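Side-chain contacts in putative hydrolase (Bacteroides ovatus, PDB 4HBS), which is of unknown detailed function but is probably a hydrolase, built as a five-bladed beta-propeller of the beta-fructosidase clan: residues G161-T164 with Q169-M172; H220-G225 with Q281-S286; W229-E232 with I236-Y239; A249-R254 with S258-Y263. All blocks are in the same frame, centred on the assembly; numbering follows the deposited sequence.

Three of the four contacts pair the two strands of a beta hairpin, and contact 2 sets the loop leading from one sheet to the next against helix 280-285. Contacts 3 and 4 belong to the same sheet, their centres about 9 Å apart, and L238 N reaches A249 O at 2.8 Å where their strands adjoin. Contact 1 lies in the preceding sheet, its centre about 12 Å from that of contact 3. Contact 2 closes a long loop of chain within which contacts 3 and 4 are both nested. Its residue G225 ties the sheets together: G225 O meets D162 N of contact 1 at 3.1 Å, and G225 N meets Y239 O of contact 3.

Contact 1 of 4, residues G161-T164 with Q169-M172; sequences GDAT and QMQM
A163 and M172 stand opposite each other as a non-hydrogen-bonded antiparallel pair, their side chains on one face of the sheet, with A163 CB 3.7 Å from M172 CB. The same methyl is approached by M170, whose CG lies 3.9 Å from A163 CB and whose SE also packs on it. Both methionines are selenomethionines. In M172, CG is anti to the backbone N (chi1 170°), which carries the chain alongside the opposite strand until CE ends near the carbonyl O of G161.

One residue further on, T164 and Q171 form the hydrogen-bonded pair: T164 N donates to Q171 O at 3.0 Å, and Q171 N returns the bond to T164 O at 2.8 Å. Their side chains run next to each other, pointing the same way, and T164 CG2 rests 3.9 Å from Q171 OE1. This is the turn end of a beta hairpin, strands 156-165 and 169-178, which are the first two of a four-stranded antiparallel sheet, as expected for a blade of the propeller.

D162 faces away from the partner strand and braces its own backbone, OD1 accepting from A163 N at 2.9 Å on the anti side, 31° out of the carboxylate plane. Further out, the amide of Q171 is fixed at both ends, OE1 by L256 N and NE2 by D255 OD1, in the turn of contact 4. The selenomethionine chains continue to F72 on strand 71-75, and both also touch Y196 on strand 187-197.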
# COMPACT_ATOMS: atom_id res chain seq x y z
N GLY A 161 -5.74 -1.00 5.07
CA GLY A 161 -5.40 0.30 5.60
C GLY A 161 -4.02 0.08 6.16
O GLY A 161 -3.47 -1.02 6.01
N ASP A 162 -3.43 1.07 6.79
CA ASP A 162 -2.09 0.86 7.36
C ASP A 162 -2.23 0.17 8.74
O ASP A 162 -3.34 0.08 9.28
CB ASP A 162 -1.34 2.20 7.46
CG ASP A 162 0.17 2.11 7.38
OD1 ASP A 162 0.71 1.01 7.57
OD2 ASP A 162 0.81 3.15 7.20
N ALA A 163 -1.13 -0.36 9.29
CA ALA A 163 -1.15 -1.06 10.57
C ALA A 163 0.03 -0.67 11.42
O ALA A 163 1.08 -0.26 10.89
CB ALA A 163 -1.15 -2.56 10.33
N THR A 164 -0.15 -0.79 12.76
CA THR A 164 0.88 -0.46 13.76
C THR A 164 0.97 -1.57 14.77
O THR A 164 0.06 -2.40 14.87
CB THR A 164 0.56 0.88 14.47
OG1 THR A 164 1.65 1.23 15.34
CG2 THR A 164 -0.76 0.86 15.27
N GLN A 169 1.21 -6.78 19.54
CA GLN A 169 0.04 -7.15 18.74
C GLN A 169 -0.06 -6.16 17.63
O GLN A 169 0.19 -4.98 17.88
CB GLN A 169 -1.25 -7.13 19.57
CG GLN A 169 -1.39 -8.27 20.55
CD GLN A 169 -2.74 -8.28 21.21
OE1 GLN A 169 -3.41 -7.24 21.36
NE2 GLN A 169 -3.16 -9.45 21.65
N MSE A 170 -0.42 -6.60 16.42
CA MSE A 170 -0.55 -5.68 15.31
C MSE A 170 -2.01 -5.28 15.15
O MSE A 170 -2.87 -6.14 14.91
CB MSE A 170 -0.01 -6.28 14.02
CG MSE A 170 0.09 -5.26 12.89
SE MSE A 170 0.38 -6.13 11.22
CE MSE A 170 -1.38 -6.83 11.00
N GLN A 171 -2.27 -3.97 15.26
CA GLN A 171 -3.59 -3.37 15.07
C GLN A 171 -3.64 -2.84 13.67
O GLN A 171 -2.76 -2.06 13.30
CB GLN A 171 -3.83 -2.23 16.07
CG GLN A 171 -3.44 -2.52 17.49
CD GLN A 171 -3.73 -1.31 18.32
OE1 GLN A 171 -3.04 -0.29 18.21
NE2 GLN A 171 -4.79 -1.36 19.12
N MSE A 172 -4.62 -3.27 12.87
CA MSE A 172 -4.75 -2.88 11.48
C MSE A 172 -6.13 -2.35 11.15
O MSE A 172 -7.13 -2.86 11.67
CB MSE A 172 -4.48 -4.11 10.61
CG MSE A 172 -4.83 -3.90 9.14
SE MSE A 172 -4.06 -5.20 8.03
CE MSE A 172 -3.85 -4.11 6.52

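Contact 2 of 4, residues H220-G225 with Q281-S286; sequences HTLGYG and QDAENS
L222 and Y224 converge on the methyl of A283 from the loop side. L222 directs its CB at the helix and reaches A283 CB with one branch, CD1, at 3.4 Å. Y224 arrives by its far end, its OH 3.7 Å from A283 CB. With CG anti to the carbonyl carbon (chi1 -72°), the tyrosine ring is carried forward beside the leucine, and Y224 CE2 comes 3.7 Å from L222 CD1. That leucine methyl and A283 CB lie on the same side of the ring plane, making a small three-way packing contact rather than a stack. The contact is buried but slight, about 95 Å² in all, and rests on packing alone.

On the helix side, the last turn is closed by S286, whose OG donates to D282 O at 2.6 Å, tilted 28° from the carbonyl plane; the same OG also bonds A265 N.

The loop bridges strand 210-218, which ends one sheet, and strand 227-230, which begins the next. From there L222 packs against T240 and S242 of strand 236-242, the Y224 ring meets that of Y262 at about 60°, and helix 280-285 is tied to strand 236-242 through E284 OE2 and S242 OG.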
# COMPACT_ATOMS: atom_id res chain seq x y z
N HIS A 220 -17.20 6.12 8.53
CA HIS A 220 -16.64 7.29 7.90
C HIS A 220 -16.48 7.10 6.41
O HIS A 220 -16.02 6.06 5.95
CB HIS A 220 -15.25 7.63 8.51
CG HIS A 220 -15.24 7.98 9.97
ND1 HIS A 220 -16.42 8.13 10.69
CD2 HIS A 220 -14.20 8.20 10.80
CE1 HIS A 220 -16.05 8.41 11.93
NE2 HIS A 220 -14.72 8.45 12.04
N THR A 221 -16.76 8.18 5.69
CA THR A 221 -16.66 8.28 4.24
C THR A 221 -15.17 8.47 3.86
O THR A 221 -14.71 7.89 2.88
CB THR A 221 -17.59 9.44 3.78
OG1 THR A 221 -18.86 8.86 3.54
CG2 THR A 221 -17.09 10.21 2.56
N LEU A 222 -14.43 9.28 4.65
CA LEU A 222 -13.01 9.55 4.44
C LEU A 222 -12.19 8.40 5.04
O LEU A 222 -12.56 7.84 6.08
CB LEU A 222 -12.62 10.89 5.11
CG LEU A 222 -13.42 12.14 4.67
CD1 LEU A 222 -13.36 13.23 5.72
CD2 LEU A 222 -12.93 12.67 3.33
N GLY A 223 -11.10 8.03 4.37
CA GLY A 223 -10.26 6.93 4.80
C GLY A 223 -9.10 7.30 5.69
O GLY A 223 -7.97 6.97 5.36
N TYR A 224 -9.36 8.01 6.83
CA TYR A 224 -8.28 8.38 7.76
C TYR A 224 -7.61 7.12 8.25
O TYR A 224 -8.29 6.23 8.75
CB TYR A 224 -8.80 9.19 8.96
CG TYR A 224 -9.20 10.60 8.62
CD1 TYR A 224 -8.24 11.58 8.41
CD2 TYR A 224 -10.54 10.99 8.61
CE1 TYR A 224 -8.60 12.91 8.17
CE2 TYR A 224 -10.91 12.31 8.36
CZ TYR A 224 -9.94 13.26 8.13
OH TYR A 224 -10.27 14.58 7.91
N GLY A 225 -6.30 7.02 8.01
CA GLY A 225 -5.52 5.85 8.40
C GLY A 225 -5.11 4.93 7.26
O GLY A 225 -4.43 3.93 7.52
N GLN A 281 -16.64 18.11 2.77
CA GLN A 281 -16.44 19.51 2.36
C GLN A 281 -15.41 20.18 3.27
O GLN A 281 -14.50 20.84 2.77
CB GLN A 281 -17.80 20.25 2.44
CG GLN A 281 -17.79 21.68 1.92
CD GLN A 281 -19.13 22.35 2.20
OE1 GLN A 281 -20.18 21.92 1.68
NE2 GLN A 281 -19.14 23.38 3.06
N ASP A 282 -15.55 19.99 4.61
CA ASP A 282 -14.62 20.57 5.59
C ASP A 282 -13.25 19.90 5.56
O ASP A 282 -12.25 20.60 5.72
CB ASP A 282 -15.19 20.50 7.00
CG ASP A 282 -16.31 21.50 7.25
OD1 ASP A 282 -16.20 22.65 6.74
OD2 ASP A 282 -17.26 21.14 7.98
N ALA A 283 -13.18 18.58 5.36
CA ALA A 283 -11.88 17.90 5.28
C ALA A 283 -11.07 18.41 4.06
O ALA A 283 -9.86 18.58 4.17
CB ALA A 283 -12.08 16.39 5.20
N GLU A 284 -11.75 18.72 2.92
CA GLU A 284 -11.09 19.24 1.72
C GLU A 284 -10.58 20.70 1.91
O GLU A 284 -9.53 21.05 1.37
CB GLU A 284 -12.03 19.15 0.51
CG GLU A 284 -12.23 17.72 0.06
CD GLU A 284 -13.06 17.54 -1.19
OE1 GLU A 284 -12.95 18.38 -2.11
OE2 GLU A 284 -13.77 16.51 -1.28
N ASN A 285 -11.31 21.52 2.71
CA ASN A 285 -10.86 22.90 3.02
C ASN A 285 -9.62 22.88 3.94
O ASN A 285 -8.90 23.87 4.00
CB ASN A 285 -11.98 23.72 3.71
CG ASN A 285 -13.22 23.92 2.87
OD1 ASN A 285 -13.16 24.06 1.65
ND2 ASN A 285 -14.39 23.96 3.52
N SER A 286 -9.41 21.75 4.66
CA SER A 286 -8.31 21.51 5.60
C SER A 286 -7.13 20.73 4.97
O SER A 286 -6.49 19.93 5.66
CB SER A 286 -8.85 20.72 6.79
OG SER A 286 -10.12 21.20 7.17

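Contact 3 of 4, residues W229-E232 with I236-Y239; sequences WEDE and IYLY
The ring of Y237 meets W229 O and D231 CB along one edge. CB, set with CG anti to the carbonyl carbon (chi1 -74°), starts 3.6 Å from W229 O, which lies in the plane of the ring at its edge. CD1 comes next, 4.2 Å from W229 CD1 in an oblique meeting of the two rings. CE1 then touches D231 CB at 3.7 Å, again at the ring edge. At the tip, OH bonds R250 NH1 and D233 OD2. A phenylalanine here would keep the ring contacts but would probably leave R250 NH1 and D233 OD2 without the hydroxyl that joins them.

The tryptophan is held in turn by D231: NE1 donates to OD1 at 3.0 Å, in the indole plane and on the anti lone pair, while Y307 OH also bonds that oxygen. W229 CB sits at the edge of the Y239 ring, 4.0 Å from CE1. Beneath the side chains, Y237 N donates to W229 O at 2.7 Å, and W229 N to Y237 O at 2.9 Å. W229 and Y237 are thus a hydrogen-bonded antiparallel pair, in a beta hairpin of strands 227-230 and 236-242 at the edge of a five-stranded sheet of the propeller.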
# COMPACT_ATOMS: atom_id res chain seq x y z
N TRP A 229 1.57 7.43 10.39
CA TRP A 229 2.88 7.84 10.87
C TRP A 229 2.89 7.83 12.41
O TRP A 229 2.24 8.67 13.02
CB TRP A 229 3.31 9.21 10.32
CG TRP A 229 4.54 9.71 11.01
CD1 TRP A 229 4.60 10.69 11.95
CD2 TRP A 229 5.81 9.06 11.02
NE1 TRP A 229 5.86 10.74 12.50
CE2 TRP A 229 6.63 9.77 11.92
CE3 TRP A 229 6.36 7.97 10.33
CZ2 TRP A 229 7.98 9.45 12.12
CZ3 TRP A 229 7.69 7.66 10.52
CH2 TRP A 229 8.47 8.37 11.44
N GLU A 230 3.62 6.89 13.02
CA GLU A 230 3.75 6.81 14.47
C GLU A 230 4.86 7.79 14.87
O GLU A 230 6.02 7.54 14.57
CB GLU A 230 4.03 5.36 14.92
CG GLU A 230 3.97 5.14 16.42
CD GLU A 230 3.56 3.74 16.85
OE1 GLU A 230 3.91 2.76 16.14
OE2 GLU A 230 2.89 3.61 17.90
N ASP A 231 4.48 8.96 15.44
CA ASP A 231 5.42 10.03 15.79
C ASP A 231 5.98 9.92 17.21
O ASP A 231 5.36 9.32 18.08
CB ASP A 231 4.71 11.39 15.65
CG ASP A 231 5.65 12.59 15.64
OD1 ASP A 231 6.25 12.85 14.60
OD2 ASP A 231 5.83 13.20 16.71
N GLU A 232 7.15 10.55 17.45
CA GLU A 232 7.81 10.64 18.75
C GLU A 232 6.90 11.21 19.84
O GLU A 232 7.10 10.91 21.02
CB GLU A 232 9.06 11.56 18.68
CG GLU A 232 10.26 11.02 17.93
CD GLU A 232 11.40 12.03 17.87
OE1 GLU A 232 11.83 12.50 18.95
OE2 GLU A 232 11.85 12.37 16.75
N ILE A 236 -0.43 8.59 16.71
CA ILE A 236 -0.33 7.94 15.42
C ILE A 236 -1.05 8.85 14.48
O ILE A 236 -2.24 9.07 14.67
CB ILE A 236 -0.94 6.51 15.40
CG1 ILE A 236 -0.27 5.61 16.41
CG2 ILE A 236 -0.83 5.92 14.01
CD1 ILE A 236 -1.16 4.45 16.83
N TYR A 237 -0.36 9.42 13.50
CA TYR A 237 -1.00 10.31 12.54
C TYR A 237 -1.64 9.45 11.46
O TYR A 237 -1.05 8.46 11.05
CB TYR A 237 -0.01 11.33 11.98
CG TYR A 237 0.29 12.38 13.03
CD1 TYR A 237 1.22 12.14 14.04
CD2 TYR A 237 -0.49 13.53 13.13
CE1 TYR A 237 1.41 13.04 15.08
CE2 TYR A 237 -0.30 14.44 14.17
CZ TYR A 237 0.64 14.19 15.15
OH TYR A 237 0.85 15.10 16.15
N LEU A 238 -2.90 9.77 11.11
CA LEU A 238 -3.74 9.05 10.17
C LEU A 238 -4.09 9.98 9.01
O LEU A 238 -4.69 11.02 9.26
CB LEU A 238 -5.03 8.60 10.90
CG LEU A 238 -4.86 8.04 12.30
CD1 LEU A 238 -6.11 8.26 13.10
CD2 LEU A 238 -4.48 6.60 12.26
N TYR A 239 -3.69 9.65 7.78
CA TYR A 239 -3.94 10.52 6.62
C TYR A 239 -4.99 9.96 5.69
O TYR A 239 -5.29 8.76 5.71
CB TYR A 239 -2.65 10.74 5.80
CG TYR A 239 -1.50 11.22 6.62
CD1 TYR A 239 -0.72 10.34 7.35
CD2 TYR A 239 -1.23 12.58 6.74
CE1 TYR A 239 0.30 10.79 8.19
CE2 TYR A 239 -0.21 13.04 7.57
CZ TYR A 239 0.56 12.14 8.29
OH TYR A 239 1.56 12.56 9.13

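Contact 4 of 4, residues A249-R254 with S258-Y263; sequences ARTATR and SQWEYY
A beta hairpin of strands 245-251 and 260-265 carries this contact, which runs from the strands into the turn. At its middle R250 and E261 form a hydrogen-bonded antiparallel pair, R250 N to E261 O at 2.9 Å and E261 N to R250 O at 3.0 Å, and their side chains lie alongside each other, pointing the same way. Both CG atoms sit between the backbone N and the carbonyl carbon (chi1 83° in R250 and 49° in E261), which brings the long chains together on one face. In a salt bridge, the guanidinium grips a single oxygen edge-on: NE reaches E261 OE2 at 2.8 Å from the anti side, NH2 the same OE2 at 3.1 Å from the syn side, the two planes 36° apart. R250 also makes a cation-pi contact with W273. A leucine in place of R250 would probably leave the E261 carboxylate without its charge mate and the W273 ring without its cation-pi partner.

On the face bearing T251 and W260, T251 CG2 comes obliquely within 3.6 Å of W260 NE1, a nitrogen that donates to L256 O. A249 CB packs on Y262 CD2 at 3.5 Å. In the turn T253 OG1 donates to S258 OG at 2.7 Å; S258 OG also bonds D255 O, and T253 OG1 also bonds D255 N, so the loop's hydroxyls are tied back to it.

The hairpin sits inside its sheet, with T251 bonded to I236 of strand 236-242 on one flank and Y262 to T274 of strand 271-274 on the other.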
# COMPACT_ATOMS: atom_id res chain seq x y z
N ALA A 249 -5.70 13.20 10.65
CA ALA A 249 -6.29 12.94 11.96
C ALA A 249 -5.23 12.28 12.81
O ALA A 249 -4.17 11.94 12.27
CB ALA A 249 -7.51 12.03 11.83
N ARG A 250 -5.45 12.09 14.12
CA ARG A 250 -4.45 11.42 14.95
C ARG A 250 -5.08 10.75 16.17
O ARG A 250 -6.12 11.19 16.65
CB ARG A 250 -3.31 12.39 15.38
CG ARG A 250 -3.62 13.26 16.60
CD ARG A 250 -2.56 14.33 16.81
NE ARG A 250 -2.95 15.29 17.86
CZ ARG A 250 -2.28 16.41 18.15
NH1 ARG A 250 -1.17 16.72 17.49
NH2 ARG A 250 -2.72 17.22 19.10
N THR A 251 -4.40 9.72 16.68
CA THR A 251 -4.84 8.97 17.86
C THR A 251 -4.31 9.64 19.11
O THR A 251 -3.25 10.26 19.07
CB THR A 251 -4.33 7.53 17.75
OG1 THR A 251 -2.90 7.53 17.83
CG2 THR A 251 -4.77 6.86 16.45
N ALA A 252 -5.04 9.53 20.22
CA ALA A 252 -4.62 10.15 21.48
C ALA A 252 -3.32 9.53 22.03
O ALA A 252 -2.45 10.25 22.51
CB ALA A 252 -5.72 10.03 22.51
N THR A 253 -3.21 8.20 21.96
CA THR A 253 -2.04 7.44 22.43
C THR A 253 -1.54 6.53 21.29
O THR A 253 -2.04 6.63 20.16
CB THR A 253 -2.42 6.65 23.70
OG1 THR A 253 -3.15 5.48 23.33
CG2 THR A 253 -3.24 7.48 24.68
N ARG A 254 -0.58 5.62 21.58
CA ARG A 254 -0.07 4.68 20.57
C ARG A 254 -1.07 3.52 20.30
O ARG A 254 -0.81 2.71 19.42
CB ARG A 254 1.31 4.14 20.95
CG ARG A 254 2.37 5.23 20.91
CD ARG A 254 3.77 4.69 21.11
NE ARG A 254 4.71 5.75 21.51
CZ ARG A 254 5.25 6.65 20.69
NH1 ARG A 254 4.95 6.66 19.39
NH2 ARG A 254 6.09 7.56 21.16
N SER A 258 -7.52 4.34 20.38
CA SER A 258 -7.68 5.57 21.18
C SER A 258 -8.67 6.52 20.56
O SER A 258 -9.03 6.33 19.40
CB SER A 258 -6.36 6.33 21.27
OG SER A 258 -5.26 5.52 21.60
N GLN A 259 -9.02 7.60 21.27
CA GLN A 259 -9.91 8.61 20.72
C GLN A 259 -9.21 9.34 19.58
O GLN A 259 -8.03 9.70 19.70
CB GLN A 259 -10.35 9.62 21.80
CG GLN A 259 -11.19 10.78 21.26
CD GLN A 259 -12.23 11.24 22.25
OE1 GLN A 259 -11.91 11.88 23.25
NE2 GLN A 259 -13.50 10.90 22.01
N TRP A 260 -9.92 9.51 18.47
CA TRP A 260 -9.38 10.20 17.30
C TRP A 260 -9.75 11.66 17.36
O TRP A 260 -10.83 12.00 17.85
CB TRP A 260 -9.91 9.58 16.00
CG TRP A 260 -9.30 8.28 15.61
CD1 TRP A 260 -8.63 7.41 16.42
CD2 TRP A 260 -9.37 7.66 14.33
NE1 TRP A 260 -8.24 6.30 15.71
CE2 TRP A 260 -8.68 6.43 14.41
CE3 TRP A 260 -9.96 8.02 13.11
CZ2 TRP A 260 -8.52 5.58 13.32
CZ3 TRP A 260 -9.80 7.18 12.02
CH2 TRP A 260 -9.13 5.96 12.14
N GLU A 261 -8.85 12.52 16.87
CA GLU A 261 -9.11 13.95 16.73
C GLU A 261 -8.62 14.35 15.36
O GLU A 261 -7.62 13.82 14.88
CB GLU A 261 -8.53 14.79 17.86
CG GLU A 261 -7.08 14.54 18.20
CD GLU A 261 -6.53 15.50 19.23
OE1 GLU A 261 -7.33 16.20 19.90
OE2 GLU A 261 -5.29 15.56 19.37
N TYR A 262 -9.37 15.22 14.70
CA TYR A 262 -9.18 15.60 13.31
C TYR A 262 -8.69 17.02 13.17
O TYR A 262 -9.25 17.92 13.79
CB TYR A 262 -10.54 15.43 12.57
CG TYR A 262 -11.15 14.07 12.80
CD1 TYR A 262 -11.94 13.81 13.92
CD2 TYR A 262 -10.88 13.01 11.94
CE1 TYR A 262 -12.44 12.54 14.18
CE2 TYR A 262 -11.39 11.73 12.19
CZ TYR A 262 -12.19 11.50 13.30
OH TYR A 262 -12.70 10.26 13.57
N TYR A 263 -7.65 17.23 12.35
CA TYR A 263 -7.11 18.56 12.07
C TYR A 263 -8.00 19.13 10.97
O TYR A 263 -7.98 18.64 9.84
CB TYR A 263 -5.63 18.45 11.65
CG TYR A 263 -4.80 19.71 11.75
CD1 TYR A 263 -4.69 20.40 12.96
CD2 TYR A 263 -3.94 20.09 10.72
CE1 TYR A 263 -3.83 21.49 13.10
CE2 TYR A 263 -3.10 21.19 10.84
CZ TYR A 263 -3.03 21.88 12.04
OH TYR A 263 -2.21 22.97 12.17